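PDB 6XI1: flagellin hook IN motif family from Aeromonas hydrophila subsp. hydrophila, which probably extends a bacterial RTX adhesin toward its target as tandem cadherin-like beta-sandwich domains with calcium ions bound at their junctions. Local coordinates for residues D129-T134 with D220-T225; V35-S40 with S93-L98; P148-T153 with Y194-S199. All blocks are in the same frame, centred on the assembly; numbering follows the deposited sequence.

Contact 1: residues D129-T134 with D220-T225. With CA (calcium ion), chain Q; CA (calcium ion), chain M; CA (calcium ion), chain L.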
loop_
_atom_site.group_PDB
_atom_site.type_symbol
_atom_site.label_atom_id
_atom_site.label_comp_id
_atom_site.label_asym_id
_atom_site.label_seq_id
_atom_site.Cartn_x
_atom_site.Cartn_y
_atom_site.Cartn_z
ATOM N N ASP A 129 11.438 -33.793 33.051
ATOM C CA ASP A 129 12.455 -32.809 32.626
ATOM C C ASP A 129 11.818 -32.046 31.471
ATOM O O ASP A 129 11.272 -32.711 30.518
ATOM C CB ASP A 129 13.765 -33.487 32.211
ATOM C CG ASP A 129 14.600 -33.970 33.397
ATOM O OD1 ASP A 129 14.214 -34.978 33.986
ATOM O OD2 ASP A 129 15.605 -33.293 33.736
ATOM N N ALA A 130 11.829 -30.725 31.572
ATOM C CA ALA A 130 11.362 -29.834 30.487
ATOM C C ALA A 130 12.099 -30.193 29.190
ATOM O O ALA A 130 13.334 -30.384 29.180
ATOM C CB ALA A 130 11.584 -28.382 30.875
ATOM N N ALA A 131 11.375 -30.228 28.088
ATOM C CA ALA A 131 11.979 -30.302 26.739
ATOM C C ALA A 131 12.859 -29.052 26.505
ATOM O O ALA A 131 12.578 -27.963 27.076
ATOM C CB ALA A 131 10.906 -30.445 25.695
ATOM N N VAL A 132 13.886 -29.208 25.690
ATOM C CA VAL A 132 14.768 -28.110 25.225
ATOM C C VAL A 132 14.443 -27.872 23.745
ATOM O O VAL A 132 14.699 -28.779 22.909
ATOM C CB VAL A 132 16.260 -28.409 25.447
ATOM C CG1 VAL A 132 17.143 -27.301 24.876
ATOM C CG2 VAL A 132 16.528 -28.600 26.940
ATOM N N ILE A 133 13.833 -26.730 23.466
ATOM C CA ILE A 133 13.346 -26.371 22.100
ATOM C C ILE A 133 14.225 -25.256 21.523
ATOM O O ILE A 133 14.395 -24.212 22.177
ATOM C CB ILE A 133 11.863 -25.978 22.096
ATOM C CG1 ILE A 133 10.997 -27.088 22.693
ATOM C CG2 ILE A 133 11.435 -25.647 20.669
ATOM C CD1 ILE A 133 9.561 -26.690 23.033
ATOM N N THR A 134 14.782 -25.492 20.350
ATOM C CA THR A 134 15.717 -24.574 19.687
ATOM C C THR A 134 15.315 -24.481 18.206
ATOM O O THR A 134 14.383 -25.215 17.762
ATOM C CB THR A 134 17.171 -25.055 19.866
ATOM O OG1 THR A 134 17.246 -26.305 19.211
ATOM C CG2 THR A 134 17.612 -25.271 21.295
ATOM N N ASP A 220 5.509 -33.372 26.421
ATOM C CA ASP A 220 5.339 -33.207 27.893
ATOM C C ASP A 220 4.680 -31.847 28.215
ATOM O O ASP A 220 4.548 -31.545 29.417
ATOM C CB ASP A 220 6.648 -33.412 28.658
ATOM C CG ASP A 220 7.642 -32.272 28.547
ATOM O OD1 ASP A 220 7.337 -31.269 27.864
ATOM O OD2 ASP A 220 8.690 -32.392 29.148
ATOM N N GLY A 221 4.346 -31.032 27.209
ATOM C CA GLY A 221 3.633 -29.745 27.414
ATOM C C GLY A 221 4.589 -28.567 27.544
ATOM O O GLY A 221 4.110 -27.437 27.768
ATOM N N THR A 222 5.899 -28.776 27.398
ATOM C CA THR A 222 6.887 -27.682 27.313
ATOM C C THR A 222 6.567 -26.803 26.095
ATOM O O THR A 222 6.362 -27.348 24.983
ATOM C CB THR A 222 8.330 -28.180 27.194
ATOM O OG1 THR A 222 8.653 -29.105 28.244
ATOM C CG2 THR A 222 9.304 -27.029 27.230
ATOM N N THR A 223 6.525 -25.485 26.279
ATOM C CA THR A 223 6.072 -24.561 25.222
ATOM C C THR A 223 7.232 -23.777 24.639
ATOM O O THR A 223 8.244 -23.582 25.288
ATOM C CB THR A 223 4.921 -23.651 25.676
ATOM O OG1 THR A 223 5.412 -22.831 26.731
ATOM C CG2 THR A 223 3.681 -24.396 26.106
ATOM N N HIS A 224 7.085 -23.398 23.368
ATOM C CA HIS A 224 7.951 -22.405 22.686
ATOM C C HIS A 224 7.082 -21.503 21.794
ATOM O O HIS A 224 6.050 -21.962 21.287
ATOM C CB HIS A 224 9.028 -23.107 21.890
ATOM C CG HIS A 224 10.226 -22.296 21.567
ATOM N ND1 HIS A 224 11.214 -22.045 22.489
ATOM C CD2 HIS A 224 10.610 -21.682 20.440
ATOM C CE1 HIS A 224 12.168 -21.329 21.934
ATOM N NE2 HIS A 224 11.817 -21.079 20.684
ATOM N N THR A 225 7.536 -20.294 21.569
ATOM C CA THR A 225 6.814 -19.290 20.762
ATOM C C THR A 225 7.528 -19.059 19.423
ATOM O O THR A 225 8.795 -18.953 19.368
ATOM C CB THR A 225 6.602 -18.017 21.590
ATOM O OG1 THR A 225 5.771 -18.373 22.702
ATOM C CG2 THR A 225 5.911 -16.935 20.797
HETATM CA CA CA Q . 10.113 -34.261 29.550
HETATM CA CA CA M . 15.415 -34.162 36.051
HETATM CA CA CA L . 13.400 -37.209 34.296
HETATM O O HOH W 1 13.430 -32.678 36.246
HETATM O O HOH W 2 16.526 -32.123 36.398
#

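Contact 2: residues V35-S40 with S93-L98. With CA (calcium ion), chain M; CA (calcium ion), chain L.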
loop_
_atom_site.group_PDB
_atom_site.type_symbol
_atom_site.label_atom_id
_atom_site.label_comp_id
_atom_site.label_asym_id
_atom_site.label_seq_id
_atom_site.Cartn_x
_atom_site.Cartn_y
_atom_site.Cartn_z
ATOM N N VAL A 35 13.733 -43.757 46.266
ATOM C CA VAL A 35 14.368 -42.450 45.957
ATOM C C VAL A 35 13.605 -41.883 44.757
ATOM O O VAL A 35 13.042 -42.663 43.972
ATOM C CB VAL A 35 15.877 -42.591 45.674
ATOM C CG1 VAL A 35 16.635 -43.070 46.911
ATOM C CG2 VAL A 35 16.158 -43.505 44.479
ATOM N N THR A 36 13.487 -40.563 44.706
ATOM C CA THR A 36 12.893 -39.823 43.569
ATOM C C THR A 36 14.038 -39.075 42.896
ATOM O O THR A 36 14.844 -38.412 43.590
ATOM C CB THR A 36 11.723 -38.934 44.029
ATOM O OG1 THR A 36 10.761 -39.823 44.603
ATOM C CG2 THR A 36 11.084 -38.149 42.906
ATOM N N GLU A 37 14.068 -39.135 41.568
ATOM C CA GLU A 37 14.932 -38.294 40.724
ATOM C C GLU A 37 14.890 -36.858 41.244
ATOM O O GLU A 37 13.775 -36.407 41.555
ATOM C CB GLU A 37 14.431 -38.393 39.282
ATOM C CG GLU A 37 15.081 -37.382 38.357
ATOM C CD GLU A 37 14.482 -37.309 36.963
ATOM O OE1 GLU A 37 13.656 -38.158 36.614
ATOM O OE2 GLU A 37 14.876 -36.416 36.238
ATOM N N ASP A 38 16.048 -36.218 41.347
ATOM C CA ASP A 38 16.267 -34.803 41.747
ATOM C C ASP A 38 15.780 -34.515 43.188
ATOM O O ASP A 38 15.594 -33.315 43.516
ATOM C CB ASP A 38 15.614 -33.851 40.728
ATOM C CG ASP A 38 16.150 -34.010 39.303
ATOM O OD1 ASP A 38 17.352 -34.261 39.144
ATOM O OD2 ASP A 38 15.339 -33.925 38.352
ATOM N N GLU A 39 15.570 -35.529 44.040
ATOM C CA GLU A 39 15.140 -35.265 45.455
ATOM C C GLU A 39 16.348 -34.678 46.193
ATOM O O GLU A 39 16.155 -33.939 47.190
ATOM C CB GLU A 39 14.554 -36.492 46.168
ATOM C CG GLU A 39 15.586 -37.567 46.495
ATOM C CD GLU A 39 15.091 -38.744 47.325
ATOM O OE1 GLU A 39 13.873 -39.067 47.244
ATOM O OE2 GLU A 39 15.923 -39.340 48.045
ATOM N N SER A 40 17.541 -34.968 45.688
ATOM C CA SER A 40 18.843 -34.605 46.280
ATOM C C SER A 40 19.915 -34.741 45.201
ATOM O O SER A 40 19.649 -35.393 44.185
ATOM C CB SER A 40 19.145 -35.497 47.481
ATOM O OG SER A 40 19.205 -36.880 47.116
ATOM N N SER A 93 22.441 -38.202 38.212
ATOM C CA SER A 93 22.705 -38.000 36.762
ATOM C C SER A 93 22.237 -39.225 35.968
ATOM O O SER A 93 21.827 -39.061 34.813
ATOM C CB SER A 93 24.171 -37.679 36.507
ATOM O OG SER A 93 24.989 -38.809 36.776
ATOM N N LYS A 94 22.228 -40.417 36.567
ATOM C CA LYS A 94 21.980 -41.669 35.829
ATOM C C LYS A 94 20.479 -41.984 35.758
ATOM O O LYS A 94 20.126 -42.938 35.064
ATOM C CB LYS A 94 22.699 -42.849 36.496
ATOM C CG LYS A 94 24.221 -42.849 36.415
ATOM C CD LYS A 94 24.826 -44.147 36.973
ATOM C CE LYS A 94 25.983 -44.709 36.168
ATOM N NZ LYS A 94 27.289 -44.246 36.696
ATOM N N VAL A 95 19.622 -41.282 36.502
ATOM C CA VAL A 95 18.165 -41.597 36.532
ATOM C C VAL A 95 17.359 -40.459 35.893
ATOM O O VAL A 95 16.128 -40.531 35.952
ATOM C CB VAL A 95 17.693 -41.891 37.965
ATOM C CG1 VAL A 95 18.461 -43.051 38.584
ATOM C CG2 VAL A 95 17.792 -40.657 38.849
ATOM N N GLN A 96 18.019 -39.493 35.255
ATOM C CA GLN A 96 17.345 -38.309 34.654
ATOM C C GLN A 96 16.388 -38.806 33.582
ATOM O O GLN A 96 15.313 -38.224 33.447
ATOM C CB GLN A 96 18.364 -37.336 34.067
ATOM C CG GLN A 96 19.205 -36.622 35.119
ATOM C CD GLN A 96 18.391 -35.810 36.087
ATOM O OE1 GLN A 96 17.659 -34.873 35.720
ATOM N NE2 GLN A 96 18.480 -36.200 37.359
ATOM N N TYR A 97 16.742 -39.904 32.902
ATOM C CA TYR A 97 15.982 -40.440 31.744
ATOM C C TYR A 97 14.580 -40.902 32.157
ATOM O O TYR A 97 13.739 -41.093 31.272
ATOM C CB TYR A 97 16.734 -41.574 31.063
ATOM C CG TYR A 97 16.662 -42.881 31.802
ATOM C CD1 TYR A 97 17.576 -43.188 32.793
ATOM C CD2 TYR A 97 15.728 -43.839 31.472
ATOM C CE1 TYR A 97 17.513 -44.395 33.481
ATOM C CE2 TYR A 97 15.628 -45.032 32.184
ATOM C CZ TYR A 97 16.546 -45.322 33.181
ATOM O OH TYR A 97 16.444 -46.478 33.913
ATOM N N LEU A 98 14.324 -41.111 33.454
ATOM C CA LEU A 98 12.985 -41.551 33.900
ATOM C C LEU A 98 12.027 -40.349 33.808
ATOM O O LEU A 98 12.401 -39.224 34.210
ATOM C CB LEU A 98 13.064 -42.088 35.325
ATOM C CG LEU A 98 13.916 -43.343 35.535
ATOM C CD1 LEU A 98 14.106 -43.568 37.013
ATOM C CD2 LEU A 98 13.255 -44.569 34.883
HETATM CA CA CA M . 15.415 -34.162 36.051
HETATM CA CA CA L . 13.400 -37.209 34.296
HETATM O O HOH W 1 13.430 -32.678 36.246
HETATM O O HOH W 2 16.526 -32.123 36.398
#

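Contact 3: residues P148-T153 with Y194-S199. With CA (calcium ion), chain N.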
loop_
_atom_site.group_PDB
_atom_site.type_symbol
_atom_site.label_atom_id
_atom_site.label_comp_id
_atom_site.label_asym_id
_atom_site.label_seq_id
_atom_site.Cartn_x
_atom_site.Cartn_y
_atom_site.Cartn_z
ATOM N N PRO A 148 -3.085 -16.017 -3.299
ATOM C CA PRO A 148 -3.807 -15.277 -2.237
ATOM C C PRO A 148 -3.222 -15.433 -0.812
ATOM O O PRO A 148 -3.729 -14.838 0.113
ATOM C CB PRO A 148 -5.204 -15.922 -2.329
ATOM C CG PRO A 148 -4.901 -17.391 -2.692
ATOM C CD PRO A 148 -3.752 -17.272 -3.672
ATOM N N THR A 149 -2.224 -16.290 -0.632
ATOM C CA THR A 149 -1.667 -16.631 0.694
ATOM C C THR A 149 -0.214 -16.178 0.811
ATOM O O THR A 149 0.523 -16.401 -0.164
ATOM C CB THR A 149 -1.694 -18.151 0.913
ATOM O OG1 THR A 149 -3.070 -18.470 0.767
ATOM C CG2 THR A 149 -1.211 -18.574 2.265
ATOM N N LEU A 150 0.146 -15.582 1.946
ATOM C CA LEU A 150 1.553 -15.303 2.334
ATOM C C LEU A 150 2.011 -16.448 3.244
ATOM O O LEU A 150 1.292 -16.852 4.181
ATOM C CB LEU A 150 1.686 -13.982 3.077
ATOM C CG LEU A 150 0.960 -12.807 2.446
ATOM C CD1 LEU A 150 1.217 -11.567 3.230
ATOM C CD2 LEU A 150 1.344 -12.620 0.996
ATOM N N THR A 151 3.202 -16.968 3.002
ATOM C CA THR A 151 3.676 -18.183 3.709
ATOM C C THR A 151 5.086 -17.950 4.217
ATOM O O THR A 151 5.894 -17.381 3.477
ATOM C CB THR A 151 3.635 -19.438 2.823
ATOM O OG1 THR A 151 2.266 -19.562 2.447
ATOM C CG2 THR A 151 4.074 -20.700 3.534
ATOM N N GLU A 152 5.326 -18.415 5.433
ATOM C CA GLU A 152 6.657 -18.497 6.044
ATOM C C GLU A 152 6.815 -19.908 6.612
ATOM O O GLU A 152 5.865 -20.446 7.215
ATOM C CB GLU A 152 6.766 -17.418 7.125
ATOM C CG GLU A 152 8.125 -17.349 7.771
ATOM C CD GLU A 152 9.223 -16.727 6.915
ATOM O OE1 GLU A 152 9.136 -16.773 5.667
ATOM O OE2 GLU A 152 10.123 -16.169 7.521
ATOM N N THR A 153 8.008 -20.464 6.510
ATOM C CA THR A 153 8.301 -21.811 7.066
ATOM C C THR A 153 9.591 -21.768 7.880
ATOM O O THR A 153 10.424 -20.857 7.665
ATOM C CB THR A 153 8.425 -22.872 5.970
ATOM O OG1 THR A 153 9.418 -22.363 5.072
ATOM C CG2 THR A 153 7.109 -23.137 5.276
ATOM N N TYR A 194 3.545 -20.991 8.684
ATOM C CA TYR A 194 2.625 -19.840 8.928
ATOM C C TYR A 194 2.011 -19.453 7.600
ATOM O O TYR A 194 2.715 -19.299 6.580
ATOM C CB TYR A 194 3.406 -18.654 9.498
ATOM C CG TYR A 194 2.606 -17.373 9.605
ATOM C CD1 TYR A 194 1.831 -17.089 10.725
ATOM C CD2 TYR A 194 2.646 -16.448 8.580
ATOM C CE1 TYR A 194 1.054 -15.935 10.770
ATOM C CE2 TYR A 194 1.858 -15.311 8.618
ATOM C CZ TYR A 194 1.128 -15.012 9.751
ATOM O OH TYR A 194 0.428 -13.810 9.787
ATOM N N ASN A 195 0.689 -19.175 7.625
ATOM C CA ASN A 195 -0.043 -18.751 6.429
ATOM C C ASN A 195 -0.949 -17.604 6.881
ATOM O O ASN A 195 -1.586 -17.694 7.986
ATOM C CB ASN A 195 -0.915 -19.847 5.800
ATOM C CG ASN A 195 -0.124 -21.040 5.312
ATOM O OD1 ASN A 195 0.668 -20.895 4.398
ATOM N ND2 ASN A 195 -0.289 -22.184 5.966
ATOM N N VAL A 196 -0.989 -16.587 6.066
ATOM C CA VAL A 196 -1.997 -15.507 6.239
ATOM C C VAL A 196 -2.569 -15.164 4.870
ATOM O O VAL A 196 -1.885 -15.140 3.847
ATOM C CB VAL A 196 -1.422 -14.312 7.011
ATOM C CG1 VAL A 196 -0.299 -13.632 6.250
ATOM C CG2 VAL A 196 -2.525 -13.280 7.366
ATOM N N ASP A 197 -3.873 -14.860 4.859
ATOM C CA ASP A 197 -4.538 -14.388 3.634
ATOM C C ASP A 197 -3.973 -12.989 3.300
ATOM O O ASP A 197 -4.093 -12.081 4.128
ATOM C CB ASP A 197 -6.049 -14.339 3.851
ATOM C CG ASP A 197 -6.725 -15.716 3.998
ATOM O OD1 ASP A 197 -6.063 -16.755 3.784
ATOM O OD2 ASP A 197 -7.925 -15.750 4.268
ATOM N N ASN A 198 -3.488 -12.804 2.090
ATOM C CA ASN A 198 -2.948 -11.509 1.599
ATOM C C ASN A 198 -4.038 -10.440 1.639
ATOM O O ASN A 198 -3.703 -9.297 1.959
ATOM C CB ASN A 198 -2.424 -11.646 0.182
ATOM C CG ASN A 198 -1.663 -10.443 -0.297
ATOM O OD1 ASN A 198 -0.893 -9.858 0.469
ATOM N ND2 ASN A 198 -1.846 -10.144 -1.571
ATOM N N SER A 199 -5.295 -10.820 1.414
ATOM C CA SER A 199 -6.464 -9.882 1.522
ATOM C C SER A 199 -6.537 -9.211 2.889
ATOM O O SER A 199 -7.000 -8.053 2.959
ATOM C CB SER A 199 -7.764 -10.575 1.141
ATOM O OG SER A 199 -8.054 -11.574 2.088
HETATM CA CA CA N . 9.731 -14.542 4.469
HETATM O O HOH W 3 -5.913 -13.315 0.035
HETATM O O HOH W 4 7.774 -15.374 3.313
HETATM O O HOH W 5 11.765 -14.934 5.769
HETATM O O HOH W 6 9.009 -12.599 3.009
HETATM O O HOH W 7 10.991 -15.752 2.843
HETATM O O HOH W 8 11.265 -12.760 4.359
#

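Contact 1: residues D129-T134 with D220-T225
The hydroxyl of T222 is held from two directions: OG1 accepts the backbone N-H of A131 at 2.9 Å (angle at hydrogen 149°) and gives its own proton to OD1 of D220. That second bond is short, 2.6 Å between T222 OG1 and D220 OD1, and arrives on the syn side of the carboxylate close to its plane. OD1 also takes the backbone N-H of T222, closing an Asx turn over G221. With OD1 gripped twice, the carboxylate is fixed in rotation, and its other oxygen, D220 OD2, faces a calcium ion at 2.4 Å. The same ion binds D129 O, so the metal explains why these two oxygens lie close together. N128, D160, D162 and E166 complete the site. It lies at one end of a cadherin-like beta-sandwich domain, where the segments leading into its first and last strands, 132-142 and 223-231, run in roughly the same direction. D129 OD1 bridges two further calcium ions, and D129 OD2 binds one of these, reaching toward the preceding domain. Farther along, I133 slides past H224, its CG2 lying over one face of the imidazole, offset toward the rim, 4.0 Å from the ring centroid. H224 CG is anti to the backbone N (chi1 -159°), which turns the ring against I133; NE2 has its polar partner in D137. I133 CD1 packs on H224 CB at 3.8 Å.

Contact 2: residues V35-S40 with S93-L98
E37 sets CG anti to its backbone N (chi1 170°) and stays extended, while Q96 bends at chi2 (-60°), so that carboxylate and amide converge on one calcium ion. The two side chains cross at about a right angle, their flat ends nearly perpendicular. E37 OE2 binds this ion at 2.3 Å and Q96 OE1 at 2.4 Å. OE2 of E37 is also shared with a second calcium ion, at 2.6 Å, which the other carboxylate oxygen, OE1, grips as well. From the type I turn V95-L98, the carbonyl oxygens of Q96 and L98 meet that second ion, L98 O lying 2.2 Å from the calcium. D38, in the type II turn T36-E39, adds OD2 to the first ion. Its OD1 accepts from Q96 NE2 at 2.9 Å, close to the amide plane; this bond and the metal together set which end of the amide faces the ion. D38 has its strongest polar partner in N92. V95 CG2 packs on E37 CB, and V95 and L98 both touch I124. V127, D129 and D162 complete the coordination from the protein side, making this part of a calcium cluster at the junction of successive domains, reminiscent of cadherin linkers.

Contact 3: residues P148-T153 with Y194-S199
Backbone bonds join L150 to V196 and E152 to Y194 in both directions, that from L150 N to V196 O measuring 2.8 Å and nearly straight (169°). Between these hydrogen-bonded pairs sits the non-hydrogen-bonded pair T151-N195, whose side chains lie side by side. With OG1 beside its own backbone N (chi1 -59°), the T151 hydroxyl donates to N195 OD1 at 2.9 Å, in the carbonyl plane of the amide. On the other face of the sheet L150 CB meets V196 CG1 at 3.8 Å, and L150 CD2 rests against N198 OD1. Beyond the pair T149-D197, N198 N bonds to P148 O at 2.8 Å, and one water links that carbonyl to S199 N. E152 turns its tip away: OE1 binds, at 2.6 Å, a calcium ion whose other ligands are A140 O and five waters, one also bonded to T151 O and another to E152 OE2. In the next shell, N198 ND2 is held by D144, itself a calcium ligand, and Y194 OH by E212. Strand 149-159 lies between strands 132-142 and 191-197, L150 and E152 both touching V141, while strand 191-197 also pairs with 183-186 and Y194 packs on I228 and I230 of strand 223-231.

From the N terminus, contact 2 comes first: it closes a loop within the leading domain, joining the end of strand 26-36 to the loop after strand 85-91, and it is complete before contact 1 opens at D129. Contact 3 then opens and closes while contact 1 is still open, pairing strands 149-159 and 191-197 before residues 220-225 return to 129-134. Contact 1 thus spans most of the second domain, bringing its first and last strands together, and contact 3 joins two neighbouring strands of the same sheet toward the other end. Contacts 1 and 2 meet directly through two shared calcium ions and two waters; contact 3 lies about 26 Å from contact 1, centre to centre.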